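PDB 6TA8: tyrocidine synthase 2 from Brevibacillus parabrevis, which belongs to a family of large multidomain synthetases and appears here as a single chain with the two-lobed alpha/beta fold of condensation domains. Local coordinates for residues A[109-114]-A[145-150]; A[207-212]-A[366-371]; A[257-262]-A[429-434]. One frame throughout, in Å; residues are numbered along the deposited sequence.

Contact 1 (A[109-114]-A[145-150]); sequences FRFYSY and VHVALF
Phe109 enters beside Val145, its CB 4.1 Å from the Val145 CB, while the ring reaches on along the neighbouring strand so that CD2 touches Val147 CG2. The backbone ladder starts at Arg110, whose N donates to Val145 O in a nearly straight bond and whose O accepts a hydrogen bond from Val147 N. The Arg110 side chain runs alongside the imidazole of His146, pointing the same way: CB sits over one ring face, 3.9 Å from the His146 centroid, in a CH-pi contact. Its extended chain then carries NE to Tyr112 OH, a bond in the guanidinium plane. Phe111 turns to the other side of the sheet, CG anti to the backbone N (chi1 -167°), and lays CD1 against Val147 CB and CZ against Leu149 CB.

The two strands run parallel in register, the edge strand 110-115 and strand 145-152 of a beta-alpha-beta unit whose connecting helix 122-134 packs over the side carrying Tyr112, Tyr114, His146 and Ala148. Helix 69-82 lies against Phe109, Phe111 and Ser113.

Tyr112 N binds Val147 O at 2.7 Å, but with a bent N-H...O angle of 135°; the same oxygen lies at the edge of the tyrosine ring. Tyr112 O accepts from Leu149 N. Tyr112 CB meets Ala148 CB, and its ring leans toward His146, the OH 3.6 Å from His146 CD2, with planes 34° apart. NE2 of that histidine is held by Ser136 O. Ser113 contributes mainly backbone, its CA passing Leu149 O. Tyr114 N donates to Leu149 O, and the Tyr114 ring lies nearly parallel to that of Phe150 but slid along it, CD2 reaching Phe150 CE1 at 3.5 Å with barely any overlap.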
loop_
_atom_site.group_PDB
_atom_site.type_symbol
_atom_site.label_atom_id
_atom_site.label_comp_id
_atom_site.label_asym_id
_atom_site.label_seq_id
_atom_site.Cartn_x
_atom_site.Cartn_y
_atom_site.Cartn_z
ATOM N N PHE A 109 -5.957 -20.244 -8.508
ATOM C CA PHE A 109 -6.785 -19.049 -8.405
ATOM C C PHE A 109 -8.244 -19.444 -8.582
ATOM O O PHE A 109 -8.558 -20.492 -9.155
ATOM C CB PHE A 109 -6.385 -17.985 -9.435
ATOM C CG PHE A 109 -6.541 -18.428 -10.864
ATOM C CD1 PHE A 109 -5.596 -19.248 -11.458
ATOM C CD2 PHE A 109 -7.628 -18.013 -11.616
ATOM C CE1 PHE A 109 -5.736 -19.654 -12.770
ATOM C CE2 PHE A 109 -7.773 -18.416 -12.931
ATOM C CZ PHE A 109 -6.825 -19.237 -13.508
ATOM N N ARG A 110 -9.130 -18.589 -8.078
ATOM C CA ARG A 110 -10.569 -18.778 -8.199
ATOM C C ARG A 110 -11.105 -17.867 -9.296
ATOM O O ARG A 110 -10.863 -16.656 -9.276
ATOM C CB ARG A 110 -11.271 -18.485 -6.872
ATOM C CG ARG A 110 -12.706 -18.979 -6.809
ATOM C CD ARG A 110 -13.252 -18.901 -5.394
ATOM N NE ARG A 110 -14.618 -19.409 -5.304
ATOM C CZ ARG A 110 -14.931 -20.656 -4.970
ATOM N NH1 ARG A 110 -13.973 -21.530 -4.692
ATOM N NH2 ARG A 110 -16.202 -21.031 -4.915
ATOM N N PHE A 111 -11.831 -18.452 -10.245
ATOM C CA PHE A 111 -12.299 -17.745 -11.428
ATOM C C PHE A 111 -13.809 -17.549 -11.376
ATOM O O PHE A 111 -14.545 -18.420 -10.901
ATOM C CB PHE A 111 -11.921 -18.505 -12.702
ATOM C CG PHE A 111 -12.098 -17.705 -13.960
ATOM C CD1 PHE A 111 -11.147 -16.774 -14.343
ATOM C CD2 PHE A 111 -13.214 -17.884 -14.761
ATOM C CE1 PHE A 111 -11.306 -16.036 -15.500
ATOM C CE2 PHE A 111 -13.379 -17.148 -15.919
ATOM C CZ PHE A 111 -12.423 -16.222 -16.290
ATOM N N TYR A 112 -14.261 -16.397 -11.869
ATOM C CA TYR A 112 -15.677 -16.061 -11.952
ATOM C C TYR A 112 -15.971 -15.553 -13.354
ATOM O O TYR A 112 -15.235 -14.709 -13.876
ATOM C CB TYR A 112 -16.067 -14.999 -10.916
ATOM C CG TYR A 112 -15.927 -15.434 -9.474
ATOM C CD1 TYR A 112 -14.682 -15.474 -8.857
ATOM C CD2 TYR A 112 -17.040 -15.788 -8.725
ATOM C CE1 TYR A 112 -14.550 -15.866 -7.538
ATOM C CE2 TYR A 112 -16.918 -16.180 -7.403
ATOM C CZ TYR A 112 -15.671 -16.216 -6.816
ATOM O OH TYR A 112 -15.542 -16.605 -5.502
ATOM N N SER A 113 -17.043 -16.059 -13.960
ATOM C CA SER A 113 -17.423 -15.692 -15.319
ATOM C C SER A 113 -18.887 -15.283 -15.332
ATOM O O SER A 113 -19.758 -16.078 -14.961
ATOM C CB SER A 113 -17.178 -16.848 -16.293
ATOM O OG SER A 113 -17.465 -16.460 -17.624
ATOM N N TYR A 114 -19.159 -14.053 -15.765
ATOM C CA TYR A 114 -20.513 -13.520 -15.825
ATOM C C TYR A 114 -20.782 -12.977 -17.219
ATOM O O TYR A 114 -19.942 -12.270 -17.787
ATOM C CB TYR A 114 -20.723 -12.422 -14.777
ATOM C CG TYR A 114 -20.540 -12.899 -13.356
ATOM C CD1 TYR A 114 -21.588 -13.488 -12.660
ATOM C CD2 TYR A 114 -19.318 -12.766 -12.710
ATOM C CE1 TYR A 114 -21.425 -13.928 -11.361
ATOM C CE2 TYR A 114 -19.146 -13.201 -11.411
ATOM C CZ TYR A 114 -20.200 -13.782 -10.741
ATOM O OH TYR A 114 -20.029 -14.217 -9.448
ATOM N N VAL A 145 -6.123 -15.507 -4.640
ATOM C CA VAL A 145 -6.317 -14.738 -5.866
ATOM C C VAL A 145 -7.697 -15.063 -6.424
ATOM O O VAL A 145 -8.007 -16.230 -6.695
ATOM C CB VAL A 145 -5.222 -15.038 -6.900
ATOM C CG1 VAL A 145 -5.411 -14.176 -8.138
ATOM C CG2 VAL A 145 -3.845 -14.817 -6.292
ATOM N N HIS A 146 -8.522 -14.032 -6.598
ATOM C CA HIS A 146 -9.850 -14.161 -7.188
ATOM C C HIS A 146 -9.894 -13.340 -8.469
ATOM O O HIS A 146 -9.627 -12.133 -8.445
ATOM C CB HIS A 146 -10.937 -13.694 -6.216
ATOM C CG HIS A 146 -11.276 -14.696 -5.158
ATOM N ND1 HIS A 146 -10.336 -15.534 -4.597
ATOM C CD2 HIS A 146 -12.451 -14.992 -4.553
ATOM C CE1 HIS A 146 -10.918 -16.305 -3.696
ATOM N NE2 HIS A 146 -12.201 -15.996 -3.649
ATOM N N VAL A 147 -10.231 -13.989 -9.580
ATOM C CA VAL A 147 -10.326 -13.338 -10.882
ATOM C C VAL A 147 -11.770 -13.424 -11.354
ATOM O O VAL A 147 -12.357 -14.512 -11.375
ATOM C CB VAL A 147 -9.373 -13.977 -11.909
ATOM C CG1 VAL A 147 -9.371 -13.176 -13.200
ATOM C CG2 VAL A 147 -7.967 -14.079 -11.337
ATOM N N ALA A 148 -12.339 -12.281 -11.729
ATOM C CA ALA A 148 -13.728 -12.206 -12.160
ATOM C C ALA A 148 -13.807 -11.481 -13.493
ATOM O O ALA A 148 -13.252 -10.388 -13.643
ATOM C CB ALA A 148 -14.596 -11.494 -11.119
ATOM N N LEU A 149 -14.498 -12.088 -14.454
ATOM C CA LEU A 149 -14.677 -11.521 -15.784
ATOM C C LEU A 149 -16.143 -11.149 -15.964
ATOM O O LEU A 149 -17.022 -12.013 -15.872
ATOM C CB LEU A 149 -14.231 -12.508 -16.863
ATOM C CG LEU A 149 -14.485 -12.094 -18.314
ATOM C CD1 LEU A 149 -13.771 -10.789 -18.637
ATOM C CD2 LEU A 149 -14.052 -13.197 -19.267
ATOM N N PHE A 150 -16.402 -9.869 -16.215
ATOM C CA PHE A 150 -17.751 -9.353 -16.424
ATOM C C PHE A 150 -17.874 -8.911 -17.877
ATOM O O PHE A 150 -17.317 -7.880 -18.267
ATOM C CB PHE A 150 -18.051 -8.197 -15.471
ATOM C CG PHE A 150 -17.860 -8.538 -14.021
ATOM C CD1 PHE A 150 -18.887 -9.111 -13.288
ATOM C CD2 PHE A 150 -16.655 -8.280 -13.389
ATOM C CE1 PHE A 150 -18.715 -9.423 -11.954
ATOM C CE2 PHE A 150 -16.477 -8.590 -12.053
ATOM C CZ PHE A 150 -17.507 -9.162 -11.336
#

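Contact 2 (A[207-212]-A[366-371]); sequences QLQKYA and LTTSQL
The C-terminal end of helix 201-212 is met here by the loop that leaves helix 359-365, and Leu366 is the residue through which the two join. Its CB and the CB of Ala212 approach to 3.6 Å, which brings the loop backbone down onto the last turn of the helix. Further out, the Leu366 side chain crosses that of Leu208 at about a right angle, its CD1 branch 3.9 Å from Leu208 CG. Ile362 touches both Leu208 and Ala212, and Pro39 of helix 39-46 touches both leucines, extending this apolar patch beyond the two segments.

The polar part of the contact belongs to Gln209. Its CG stands opposite the backbone N (chi1 -179°), and a bend at the next bond turns the amide toward the loop. NE2 donates to Leu366 O over 3.1 Å with an N-H...O angle of 158°; the acceptor lies close to the amide plane, whereas the donor is tilted from the carbonyl plane of Leu366. The amide oxygen rests against apolar carbon, Gln209 OE1 lying 3.6 Å from Leu366 CB. NE2 also packs on the methyl of Thr368, 3.4 Å from CG2.

Asp213 ties both sides of this polar patch, OD2 accepting from Gln209 NE2 and OD1 hydrogen-bonded to Thr368 OG1. With Leu366 O and Asp213 OD2 as its two acceptors, the Gln209 amide nitrogen is probably limited in its rotation. Thr367 OG1 comes to 3.4 Å from Ala212 O, but its hydrogen-bond partner is Ile362 O of helix 359-365, five residues earlier. The end of one helix is thus packed against the loop leaving another, within the mixed alpha/beta architecture of the condensation-domain fold.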
loop_
_atom_site.group_PDB
_atom_site.type_symbol
_atom_site.label_atom_id
_atom_site.label_comp_id
_atom_site.label_asym_id
_atom_site.label_seq_id
_atom_site.Cartn_x
_atom_site.Cartn_y
_atom_site.Cartn_z
ATOM N N GLN A 207 16.167 -14.093 5.149
ATOM C CA GLN A 207 17.245 -13.125 5.302
ATOM C C GLN A 207 16.834 -11.977 6.217
ATOM O O GLN A 207 17.693 -11.343 6.841
ATOM C CB GLN A 207 17.670 -12.600 3.927
ATOM C CG GLN A 207 18.757 -11.532 3.948
ATOM C CD GLN A 207 19.961 -11.927 4.782
ATOM O OE1 GLN A 207 20.439 -13.058 4.710
ATOM N NE2 GLN A 207 20.456 -10.989 5.580
ATOM N N LEU A 208 15.530 -11.708 6.321
ATOM C CA LEU A 208 15.063 -10.620 7.172
ATOM C C LEU A 208 15.331 -10.901 8.645
ATOM O O LEU A 208 15.570 -9.965 9.418
ATOM C CB LEU A 208 13.573 -10.378 6.937
ATOM C CG LEU A 208 13.017 -9.006 7.319
ATOM C CD1 LEU A 208 13.745 -7.898 6.578
ATOM C CD2 LEU A 208 11.530 -8.953 7.026
ATOM N N GLN A 209 15.300 -12.171 9.052
ATOM C CA GLN A 209 15.587 -12.503 10.444
ATOM C C GLN A 209 17.078 -12.400 10.738
ATOM O O GLN A 209 17.473 -11.983 11.832
ATOM C CB GLN A 209 15.064 -13.903 10.767
ATOM C CG GLN A 209 15.298 -14.340 12.206
ATOM C CD GLN A 209 14.619 -13.430 13.214
ATOM O OE1 GLN A 209 13.455 -13.065 13.054
ATOM N NE2 GLN A 209 15.348 -13.062 14.260
ATOM N N LYS A 210 17.923 -12.775 9.773
ATOM C CA LYS A 210 19.363 -12.623 9.952
ATOM C C LYS A 210 19.750 -11.152 10.043
ATOM O O LYS A 210 20.553 -10.766 10.900
ATOM C CB LYS A 210 20.110 -13.305 8.807
ATOM C CG LYS A 210 19.931 -14.814 8.756
ATOM C CD LYS A 210 20.589 -15.402 7.519
ATOM C CE LYS A 210 20.459 -16.915 7.487
ATOM N NZ LYS A 210 21.014 -17.492 6.232
ATOM N N TYR A 211 19.187 -10.317 9.166
ATOM C CA TYR A 211 19.423 -8.881 9.252
ATOM C C TYR A 211 18.815 -8.291 10.517
ATOM O O TYR A 211 19.289 -7.261 11.009
ATOM C CB TYR A 211 18.861 -8.188 8.009
ATOM C CG TYR A 211 18.951 -6.679 8.038
ATOM C CD1 TYR A 211 20.151 -6.030 7.782
ATOM C CD2 TYR A 211 17.833 -5.905 8.315
ATOM C CE1 TYR A 211 20.235 -4.650 7.806
ATOM C CE2 TYR A 211 17.907 -4.526 8.341
ATOM C CZ TYR A 211 19.110 -3.904 8.086
ATOM O OH TYR A 211 19.187 -2.531 8.110
ATOM N N ALA A 212 17.772 -8.927 11.057
ATOM C CA ALA A 212 17.177 -8.454 12.301
ATOM C C ALA A 212 18.149 -8.591 13.466
ATOM O O ALA A 212 18.221 -7.710 14.329
ATOM C CB ALA A 212 15.886 -9.220 12.591
ATOM N N LEU A 366 11.099 -8.631 15.250
ATOM C CA LEU A 366 12.003 -9.708 14.872
ATOM C C LEU A 366 13.302 -9.754 15.663
ATOM O O LEU A 366 13.898 -10.832 15.759
ATOM C CB LEU A 366 12.353 -9.615 13.378
ATOM C CG LEU A 366 11.191 -9.613 12.383
ATOM C CD1 LEU A 366 11.722 -9.560 10.959
ATOM C CD2 LEU A 366 10.302 -10.831 12.585
ATOM N N THR A 367 13.759 -8.636 16.221
ATOM C CA THR A 367 15.042 -8.615 16.913
ATOM C C THR A 367 14.972 -9.434 18.197
ATOM O O THR A 367 14.073 -9.243 19.021
ATOM C CB THR A 367 15.455 -7.177 17.223
ATOM O OG1 THR A 367 15.576 -6.441 15.999
ATOM C CG2 THR A 367 16.791 -7.151 17.952
ATOM N N THR A 368 15.931 -10.343 18.367
ATOM C CA THR A 368 15.963 -11.275 19.492
ATOM C C THR A 368 16.956 -10.851 20.567
ATOM O O THR A 368 17.706 -11.682 21.086
ATOM C CB THR A 368 16.291 -12.682 19.000
ATOM O OG1 THR A 368 17.711 -12.816 18.848
ATOM C CG2 THR A 368 15.620 -12.950 17.662
ATOM N N SER A 369 16.988 -9.568 20.926
ATOM C CA SER A 369 17.928 -9.101 21.934
ATOM C C SER A 369 17.403 -7.817 22.556
ATOM O O SER A 369 16.861 -6.958 21.856
ATOM C CB SER A 369 19.320 -8.865 21.335
ATOM O OG SER A 369 19.287 -7.840 20.357
ATOM N N GLN A 370 17.566 -7.697 23.872
ATOM C CA GLN A 370 17.237 -6.461 24.571
ATOM C C GLN A 370 18.249 -5.393 24.180
ATOM O O GLN A 370 19.432 -5.491 24.524
ATOM C CB GLN A 370 17.227 -6.689 26.080
ATOM C CG GLN A 370 15.932 -7.289 26.611
ATOM C CD GLN A 370 14.995 -6.243 27.187
ATOM O OE1 GLN A 370 15.433 -5.290 27.831
ATOM N NE2 GLN A 370 13.698 -6.420 26.960
ATOM N N LEU A 371 17.789 -4.376 23.457
ATOM C CA LEU A 371 18.690 -3.373 22.906
ATOM C C LEU A 371 19.288 -2.521 24.019
ATOM O O LEU A 371 18.590 -2.109 24.950
ATOM C CB LEU A 371 17.946 -2.495 21.898
ATOM C CG LEU A 371 17.384 -3.187 20.647
ATOM C CD1 LEU A 371 18.294 -4.317 20.180
ATOM C CD2 LEU A 371 15.959 -3.697 20.862
#

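Contact 3 (A[257-262]-A[429-434]); sequences LTVPQT and DGELRI
Thr262 holds OG1 beside its own backbone N (chi1 -49°), and this places the hydroxyl between its helix and Leu432. OG1 donates to Thr258 O, from above the carbonyl plane, and accepts from Leu432 N over 3.2 Å at an N-H...O angle of 166°, so one side chain links the first helical turn to the strand backbone. Its methyl CG2 lies 3.9 Å from Leu432 CB. Glu431 likewise has CG beside its backbone N (chi1 -71°), which lays CG against the chain of the partner segment, 3.2 Å from Leu257 O and 3.5 Å from Val259 CG1.

Leu257 follows edge strand 250-256, and its N bonds to Leu432 O at 3.1 Å, prolonging the antiparallel pairing in which Ile434 and Phe255 also share a backbone bond. The Leu257 and Leu432 side chains lie side by side, pointing the same way, with CD1 of the first 3.7 Å from CD2 of the second. Ile427 of strand 421-428 touches both Thr262 and Leu432.

Immediately after the strand, helix 259-267 begins with a capping box: Thr258 N donates to Gln261 OE1, while Gln261 N returns a weak bond to Thr258 OG1. Asp429 and Gly430, both with positive phi as in a type I' turn, form the tight hairpin between strands 421-428 and 431-439. The turn abuts the helix start, where Val259 CA makes a CH...O contact of 3.3 Å with Gly430 O.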
loop_
_atom_site.group_PDB
_atom_site.type_symbol
_atom_site.label_atom_id
_atom_site.label_comp_id
_atom_site.label_asym_id
_atom_site.label_seq_id
_atom_site.Cartn_x
_atom_site.Cartn_y
_atom_site.Cartn_z
ATOM N N LEU A 257 -5.375 17.658 -8.670
ATOM C CA LEU A 257 -4.743 18.808 -9.298
ATOM C C LEU A 257 -4.835 18.689 -10.814
ATOM O O LEU A 257 -4.894 17.588 -11.366
ATOM C CB LEU A 257 -3.277 18.927 -8.874
ATOM C CG LEU A 257 -2.989 19.102 -7.381
ATOM C CD1 LEU A 257 -1.506 19.345 -7.152
ATOM C CD2 LEU A 257 -3.816 20.237 -6.801
ATOM N N THR A 258 -4.851 19.839 -11.483
ATOM C CA THR A 258 -4.876 19.855 -12.936
ATOM C C THR A 258 -3.562 19.313 -13.496
ATOM O O THR A 258 -2.522 19.317 -12.829
ATOM C CB THR A 258 -5.127 21.272 -13.455
ATOM O OG1 THR A 258 -4.034 22.120 -13.082
ATOM C CG2 THR A 258 -6.414 21.835 -12.873
ATOM N N VAL A 259 -3.616 18.841 -14.739
ATOM C CA VAL A 259 -2.446 18.232 -15.372
ATOM C C VAL A 259 -1.348 19.252 -15.684
ATOM O O VAL A 259 -0.187 18.843 -15.819
ATOM C CB VAL A 259 -2.843 17.434 -16.632
ATOM C CG1 VAL A 259 -4.100 16.620 -16.376
ATOM C CG2 VAL A 259 -3.018 18.326 -17.848
ATOM N N PRO A 260 -1.620 20.562 -15.810
ATOM C CA PRO A 260 -0.488 21.502 -15.821
ATOM C C PRO A 260 0.132 21.698 -14.449
ATOM O O PRO A 260 1.347 21.910 -14.356
ATOM C CB PRO A 260 -1.105 22.804 -16.354
ATOM C CG PRO A 260 -2.346 22.384 -17.045
ATOM C CD PRO A 260 -2.856 21.252 -16.221
ATOM N N GLN A 261 -0.667 21.640 -13.380
ATOM C CA GLN A 261 -0.115 21.766 -12.037
ATOM C C GLN A 261 0.704 20.542 -11.647
ATOM O O GLN A 261 1.673 20.662 -10.890
ATOM C CB GLN A 261 -1.236 21.990 -11.021
ATOM C CG GLN A 261 -1.858 23.375 -11.061
ATOM C CD GLN A 261 -3.181 23.435 -10.320
ATOM O OE1 GLN A 261 -3.801 22.406 -10.050
ATOM N NE2 GLN A 261 -3.620 24.644 -9.987
ATOM N N THR A 262 0.334 19.365 -12.154
ATOM C CA THR A 262 1.038 18.141 -11.786
ATOM C C THR A 262 2.392 18.039 -12.478
ATOM O O THR A 262 3.390 17.685 -11.839
ATOM C CB THR A 262 0.180 16.919 -12.119
ATOM O OG1 THR A 262 -1.144 17.107 -11.606
ATOM C CG2 THR A 262 0.780 15.666 -11.502
ATOM N N ASP A 429 -3.555 9.604 -14.830
ATOM C CA ASP A 429 -3.921 10.433 -15.980
ATOM C C ASP A 429 -3.320 11.833 -15.866
ATOM O O ASP A 429 -3.967 12.834 -16.181
ATOM C CB ASP A 429 -5.442 10.503 -16.155
ATOM C CG ASP A 429 -6.059 9.148 -16.438
ATOM O OD1 ASP A 429 -6.802 8.637 -15.573
ATOM O OD2 ASP A 429 -5.802 8.591 -17.526
ATOM N N GLY A 430 -2.073 11.901 -15.406
ATOM C CA GLY A 430 -1.396 13.175 -15.263
ATOM C C GLY A 430 -1.955 14.075 -14.187
ATOM O O GLY A 430 -1.702 15.283 -14.212
ATOM N N GLU A 431 -2.712 13.525 -13.239
ATOM C CA GLU A 431 -3.317 14.296 -12.160
ATOM C C GLU A 431 -2.905 13.700 -10.825
ATOM O O GLU A 431 -3.217 12.540 -10.536
ATOM C CB GLU A 431 -4.843 14.320 -12.281
ATOM C CG GLU A 431 -5.358 15.168 -13.427
ATOM C CD GLU A 431 -6.829 14.947 -13.717
ATOM O OE1 GLU A 431 -7.548 14.460 -12.819
ATOM O OE2 GLU A 431 -7.264 15.261 -14.845
ATOM N N LEU A 432 -2.205 14.492 -10.015
ATOM C CA LEU A 432 -1.909 14.098 -8.642
ATOM C C LEU A 432 -3.191 14.185 -7.826
ATOM O O LEU A 432 -3.741 15.274 -7.639
ATOM C CB LEU A 432 -0.825 14.996 -8.054
ATOM C CG LEU A 432 -0.623 14.930 -6.542
ATOM C CD1 LEU A 432 0.148 13.679 -6.153
ATOM C CD2 LEU A 432 0.088 16.178 -6.043
ATOM N N ARG A 433 -3.678 13.043 -7.350
ATOM C CA ARG A 433 -4.965 12.962 -6.670
ATOM C C ARG A 433 -4.752 12.468 -5.248
ATOM O O ARG A 433 -4.264 11.352 -5.040
ATOM C CB ARG A 433 -5.923 12.043 -7.431
ATOM C CG ARG A 433 -6.024 12.376 -8.912
ATOM C CD ARG A 433 -7.219 11.713 -9.573
ATOM N NE ARG A 433 -6.937 10.333 -9.951
ATOM C CZ ARG A 433 -7.523 9.275 -9.402
ATOM N NH1 ARG A 433 -7.203 8.055 -9.812
ATOM N NH2 ARG A 433 -8.428 9.435 -8.446
ATOM N N ILE A 434 -5.122 13.297 -4.276
ATOM C CA ILE A 434 -4.994 12.977 -2.859
ATOM C C ILE A 434 -6.348 12.527 -2.335
ATOM O O ILE A 434 -7.390 13.073 -2.720
ATOM C CB ILE A 434 -4.471 14.188 -2.062
ATOM C CG1 ILE A 434 -3.281 14.831 -2.779
ATOM C CG2 ILE A 434 -4.101 13.777 -0.644
ATOM C CD1 ILE A 434 -2.050 13.959 -2.836
#

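How the contacts relate
From the N terminus, contact 1 closes first: 30 intervening residues, including helix 122-134, lie between paired strands of the five-stranded sheet. It is complete before the others open. Residues 207-212 then begin contact 2, and 257-262 begin contact 3 before residues 366-371 close contact 2; residues 429-434 close contact 3 last. These two long loops, of 153 and 166 residues, therefore cross. Contact 2 joins helix 201-212 to the exit of helix 359-365, and contact 3 ties the start of helix 259-267 to strand 431-439, beside the edge strand of the six-stranded sheet. They lie on opposite sides of the chain's centre, their own centres about 42 Å apart, and no two of the three contacts touch.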